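Local coordinates for protein beta-galactoside alpha-2,6-sialyltransferase (PDB 2Z4T) that probably transfers sialic acid from a CMP-activated donor to the galactose of acceptors such as lactose, in alpha-2,6 linkage, using a GT-B fold, at residues K197-T202 with D228-G233; A203-N208 with S277-W282. All blocks are in the same frame, centred on the assembly; numbering follows the deposited sequence.

Contact 1: K197-T202 with D228-G233. With GAL (beta-D-galactopyranose), chain B.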
# COMPACT_ATOMS: atom_id res chain seq x y z
N LYS A 197 7.53 4.70 11.56
CA LYS A 197 6.17 4.39 11.12
C LYS A 197 6.09 2.93 10.66
O LYS A 197 7.02 2.41 10.04
CB LYS A 197 5.76 5.29 9.99
CG LYS A 197 5.32 6.66 10.43
CD LYS A 197 5.35 7.59 9.24
CE LYS A 197 4.13 8.51 9.18
NZ LYS A 197 3.03 7.95 8.31
N LEU A 198 4.99 2.26 10.99
CA LEU A 198 4.80 0.88 10.59
C LEU A 198 3.49 0.75 9.84
O LEU A 198 2.50 1.44 10.16
CB LEU A 198 4.80 -0.07 11.79
CG LEU A 198 6.04 -0.14 12.69
CD1 LEU A 198 5.76 -1.03 13.89
CD2 LEU A 198 7.30 -0.63 11.94
N SER A 199 3.49 -0.13 8.84
CA SER A 199 2.32 -0.35 8.03
C SER A 199 2.17 -1.82 7.69
O SER A 199 3.12 -2.48 7.26
CB SER A 199 2.39 0.48 6.74
OG SER A 199 1.16 0.39 6.02
N SER A 200 0.96 -2.34 7.86
CA SER A 200 0.70 -3.73 7.57
C SER A 200 -0.69 -3.99 7.04
O SER A 200 -1.65 -3.26 7.35
CB SER A 200 0.90 -4.60 8.81
OG SER A 200 0.50 -5.93 8.54
N ASN A 201 -0.76 -5.04 6.21
CA ASN A 201 -1.95 -5.87 6.04
C ASN A 201 -2.64 -6.06 7.42
O ASN A 201 -2.00 -6.46 8.39
CB ASN A 201 -1.50 -7.22 5.44
CG ASN A 201 -2.65 -8.18 5.19
OD1 ASN A 201 -3.35 -8.60 6.12
ND2 ASN A 201 -2.80 -8.59 3.93
N THR A 202 -3.93 -5.74 7.49
CA THR A 202 -4.66 -5.76 8.76
C THR A 202 -4.79 -7.17 9.34
O THR A 202 -4.32 -7.42 10.47
CB THR A 202 -6.05 -5.07 8.62
OG1 THR A 202 -5.86 -3.72 8.16
CG2 THR A 202 -6.81 -5.04 9.95
N ASP A 228 -0.17 2.06 10.53
CA ASP A 228 -1.25 2.03 9.53
C ASP A 228 -1.67 0.60 9.28
O ASP A 228 -0.83 -0.28 9.07
CB ASP A 228 -0.77 2.62 8.21
CG ASP A 228 -0.83 4.13 8.19
OD1 ASP A 228 -1.68 4.71 8.90
OD2 ASP A 228 -0.02 4.74 7.42
N LEU A 229 -2.97 0.37 9.28
CA LEU A 229 -3.51 -0.94 8.95
C LEU A 229 -4.42 -0.86 7.72
O LEU A 229 -5.42 -0.12 7.71
CB LEU A 229 -4.22 -1.54 10.17
CG LEU A 229 -3.17 -1.53 11.30
CD1 LEU A 229 -3.67 -0.93 12.60
CD2 LEU A 229 -2.43 -2.88 11.47
N TYR A 230 -4.04 -1.59 6.67
CA TYR A 230 -4.79 -1.61 5.42
C TYR A 230 -5.29 -3.02 5.25
O TYR A 230 -4.50 -3.96 5.39
CB TYR A 230 -3.89 -1.22 4.23
CG TYR A 230 -3.48 0.23 4.19
CD1 TYR A 230 -2.20 0.64 4.56
CD2 TYR A 230 -4.39 1.21 3.78
CE1 TYR A 230 -1.81 2.00 4.55
CE2 TYR A 230 -4.02 2.58 3.74
CZ TYR A 230 -2.73 2.96 4.13
OH TYR A 230 -2.38 4.29 4.08
N ASP A 231 -6.59 -3.16 4.98
CA ASP A 231 -7.24 -4.47 4.82
C ASP A 231 -6.67 -5.29 3.67
O ASP A 231 -6.46 -4.78 2.58
CB ASP A 231 -8.74 -4.31 4.54
CG ASP A 231 -9.52 -3.81 5.74
OD1 ASP A 231 -9.04 -4.05 6.87
OD2 ASP A 231 -10.59 -3.18 5.55
N ASP A 232 -6.44 -6.57 3.95
CA ASP A 232 -6.14 -7.56 2.92
C ASP A 232 -7.18 -7.45 1.82
O ASP A 232 -6.84 -7.45 0.63
CB ASP A 232 -6.16 -8.94 3.55
CG ASP A 232 -5.66 -10.02 2.62
OD1 ASP A 232 -6.34 -10.32 1.61
OD2 ASP A 232 -4.58 -10.56 2.94
N GLY A 233 -8.44 -7.32 2.22
CA GLY A 233 -9.56 -7.09 1.33
C GLY A 233 -10.80 -7.66 1.99
O GLY A 233 -11.12 -7.35 3.14
C1 GAL B . -3.23 -16.03 1.34
C2 GAL B . -3.52 -15.97 2.84
C3 GAL B . -4.90 -15.34 3.06
C4 GAL B . -5.02 -14.01 2.30
C5 GAL B . -4.60 -14.15 0.83
C6 GAL B . -4.50 -12.81 0.11
O2 GAL B . -3.44 -17.27 3.39
O3 GAL B . -5.13 -15.14 4.44
O4 GAL B . -4.21 -13.06 2.96
O5 GAL B . -3.32 -14.74 0.78
O6 GAL B . -5.75 -12.18 -0.05
O HOH W 1 2.49 4.22 9.54
O HOH W 2 1.48 3.03 5.15
O HOH W 3 -7.78 -1.93 8.33
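The ring of Tyr230 meets Ser199 at its edge: Ser199 OG lies in the ring plane, 3.7 Å from Tyr230 CD1, with a water also at that edge. Pro127 and Gln130 of helix 126-141 touch the Tyr230 side chain, and Asp134 takes its hydroxyl. The two segments are neighbouring parallel strands of a beta-alpha-beta unit in the sheet of a GT-B domain. Asp228 N to Leu198 O (2.8 Å), Ser200 N to Asp228 O (3.0 Å) and Tyr230 N to Ser200 O (3.0 Å) form the ladder. Ser199, Asp228, Asn201 and Tyr230 share one face of the sheet; Ser200 and Leu229 lie on the other. A water joins Ser199 OG to Asp228 OD2, while Asp228 OD1 is held by Asn226.

Just past the end of strand 194-201, Thr202 N still hydrogen-bonds Tyr230 O, from above the carbonyl plane. Another water lies within hydrogen-bonding distance of Thr202 OG1, Leu229 O and Asp231 OD1, with more acceptors around it than it has protons to give. The other carboxylate oxygen of Asp231 binds Tyr237 and the backbone of Leu293.

The loop after strand 222-230 carries Asp232 into the glycan pocket. With CG of Asn201 trans to its backbone N (chi1 -179°), the amide extends toward this carboxylate, their planes 73° apart. Its ND2 also bonds Asp122, so Asn201 links two acidic side chains. Asp232 grips galactose twice, with OD1 on O6 and OD2 on O4 (2.5 Å). Asn201 ND2 adds a nearly straight bond (166°) to Asp232 OD2, 2.8 Å long, arriving from above the carboxylate plane.

Contact 2: A203-N208 with S277-W282. With GAL (beta-D-galactopyranose), chain B.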
# COMPACT_ATOMS: atom_id res chain seq x y z
N ALA A 203 -5.41 -8.08 8.57
CA ALA A 203 -5.63 -9.48 9.02
C ALA A 203 -4.36 -10.15 9.50
O ALA A 203 -4.41 -10.99 10.40
CB ALA A 203 -6.27 -10.32 7.93
N HIS A 204 -3.23 -9.76 8.88
CA HIS A 204 -1.92 -10.34 9.17
C HIS A 204 -1.01 -9.43 10.02
O HIS A 204 0.21 -9.66 10.05
CB HIS A 204 -1.20 -10.68 7.86
CG HIS A 204 -1.86 -11.78 7.09
ND1 HIS A 204 -1.44 -13.09 7.15
CD2 HIS A 204 -2.94 -11.77 6.27
CE1 HIS A 204 -2.23 -13.83 6.40
NE2 HIS A 204 -3.15 -13.06 5.86
N SER A 205 -1.59 -8.41 10.67
CA SER A 205 -0.81 -7.41 11.42
C SER A 205 0.17 -8.11 12.39
O SER A 205 1.20 -7.52 12.76
CB SER A 205 -1.58 -6.18 11.94
OG SER A 205 -2.89 -6.46 12.38
N PHE A 206 -0.20 -9.26 12.94
CA PHE A 206 -0.05 -9.48 14.35
C PHE A 206 1.36 -10.10 14.04
O PHE A 206 2.38 -9.66 14.57
CB PHE A 206 -0.94 -10.57 14.96
CG PHE A 206 -0.42 -11.09 16.31
CD1 PHE A 206 -0.96 -10.64 17.50
CD2 PHE A 206 0.64 -12.01 16.36
CE1 PHE A 206 -0.47 -11.10 18.74
CE2 PHE A 206 1.15 -12.48 17.59
CZ PHE A 206 0.59 -12.02 18.78
N ASP A 207 1.39 -11.08 13.12
CA ASP A 207 2.63 -11.73 12.65
C ASP A 207 3.59 -10.83 11.87
O ASP A 207 4.79 -11.13 11.79
CB ASP A 207 2.33 -12.93 11.76
CG ASP A 207 1.92 -14.18 12.55
OD1 ASP A 207 2.23 -14.30 13.74
OD2 ASP A 207 1.28 -15.06 11.95
N ASN A 208 3.09 -9.75 11.27
CA ASN A 208 3.99 -8.79 10.64
C ASN A 208 4.61 -7.81 11.63
O ASN A 208 5.76 -7.40 11.46
CB ASN A 208 3.28 -8.02 9.53
CG ASN A 208 3.00 -8.89 8.32
OD1 ASN A 208 3.69 -9.90 8.07
ND2 ASN A 208 1.99 -8.50 7.53
N SER A 277 -9.63 -10.58 17.79
CA SER A 277 -9.50 -9.81 19.02
C SER A 277 -8.10 -9.23 19.25
O SER A 277 -7.93 -8.31 20.05
CB SER A 277 -9.96 -10.65 20.23
OG SER A 277 -9.07 -11.72 20.48
N SER A 278 -7.09 -9.77 18.57
CA SER A 278 -5.77 -9.16 18.61
C SER A 278 -5.62 -8.05 17.57
O SER A 278 -5.05 -7.01 17.87
CB SER A 278 -4.66 -10.21 18.43
OG SER A 278 -4.43 -10.94 19.64
N VAL A 279 -6.12 -8.25 16.36
CA VAL A 279 -5.80 -7.29 15.31
C VAL A 279 -6.43 -5.90 15.48
O VAL A 279 -5.93 -4.92 14.88
CB VAL A 279 -5.99 -7.85 13.87
CG1 VAL A 279 -5.15 -9.11 13.71
CG2 VAL A 279 -7.42 -8.10 13.53
N TYR A 280 -7.48 -5.81 16.30
CA TYR A 280 -8.16 -4.55 16.54
C TYR A 280 -7.81 -3.89 17.87
O TYR A 280 -8.64 -3.26 18.50
CB TYR A 280 -9.68 -4.68 16.32
CG TYR A 280 -9.99 -5.08 14.89
CD1 TYR A 280 -9.73 -4.21 13.85
CD2 TYR A 280 -10.50 -6.36 14.59
CE1 TYR A 280 -9.99 -4.56 12.51
CE2 TYR A 280 -10.77 -6.73 13.28
CZ TYR A 280 -10.50 -5.82 12.24
OH TYR A 280 -10.73 -6.16 10.93
N ASN A 281 -6.55 -4.02 18.29
CA ASN A 281 -6.06 -3.36 19.49
C ASN A 281 -4.85 -2.46 19.27
O ASN A 281 -4.38 -1.83 20.23
CB ASN A 281 -5.76 -4.37 20.60
CG ASN A 281 -6.96 -4.68 21.43
OD1 ASN A 281 -7.56 -5.75 21.30
ND2 ASN A 281 -7.35 -3.75 22.27
N TRP A 282 -4.35 -2.37 18.03
CA TRP A 282 -3.19 -1.52 17.75
C TRP A 282 -3.36 -0.10 18.32
O TRP A 282 -2.44 0.44 18.94
CB TRP A 282 -2.80 -1.48 16.26
CG TRP A 282 -2.35 -2.83 15.73
CD1 TRP A 282 -2.94 -3.57 14.74
CD2 TRP A 282 -1.24 -3.61 16.20
NE1 TRP A 282 -2.27 -4.75 14.57
CE2 TRP A 282 -1.21 -4.80 15.45
CE3 TRP A 282 -0.25 -3.41 17.17
CZ2 TRP A 282 -0.24 -5.79 15.64
CZ3 TRP A 282 0.70 -4.40 17.37
CH2 TRP A 282 0.71 -5.57 16.61
C1 GAL B . -3.23 -16.03 1.34
C2 GAL B . -3.52 -15.97 2.84
C3 GAL B . -4.90 -15.34 3.06
C4 GAL B . -5.02 -14.01 2.30
C5 GAL B . -4.60 -14.15 0.83
C6 GAL B . -4.50 -12.81 0.11
O2 GAL B . -3.44 -17.27 3.39
O3 GAL B . -5.13 -15.14 4.44
O4 GAL B . -4.21 -13.06 2.96
O5 GAL B . -3.32 -14.74 0.78
O6 GAL B . -5.75 -12.18 -0.05
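This contact lies beside the acceptor pocket, where helix 205-216 begins. His204 is its N-cap residue. His204 NE2 donates a hydrogen bond to O4 of galactose (3.1 Å) and is also hydrogen-bonded to its O3 (3.2 Å). O3 lies in the imidazole plane. His175 bonds His204 ND1 at the far side of the ring, which is consistent with a fixed ring rotation.

The next residue faces away from the sugar and meets segment 277-282. Trp282 NE1 donates to Ser205 OG over 2.8 Å, and the bond is nearly straight at 166°. The oxygen lies in the indole plane, at the ring edge. Ser205 OG is also bonded to Thr202 O, so two partners hold it. Farther along the same edge, Trp282 CZ2 packs 3.9 Å from Phe206 CA. Val279 presses CB and CG1 against Ser205 OG, and its CG1 lies 3.9 Å from Ala203 O. With its CG trans to the backbone N (chi1 160°), Phe206 brings CD1 to 3.8 Å from Ser278 CB.

Tyr259 and Leu260 of helix 249-265 also touch Phe206. Trp282 lies against Leu209, Val210 and Leu213 of helix 205-216 and against Ile227 and Leu229 of strand 222-230.

How the contacts relate
Both contacts are buried, but contact 1 lies deeper: its centre is about 8 Å from the centre of the chain, against about 17 Å for the centre of contact 2. Contact 1 is strand pairing by backbone bonds, with waters and one amide-carboxylate bond at its pocket end. Contact 2 is side-chain packing around one indole bond. They share the beta-alpha-beta unit: contact 1 pairs its strands 194-201 and 222-230, and contact 2 holds the start of the helix between them. They meet where Leu229 CD2 packs 3.4 Å from Trp282 CD1, and Ser200 OG probably bonds Asn208 ND2. Each also sends one residue to galactose: a carboxylate from contact 1, an imidazole from contact 2.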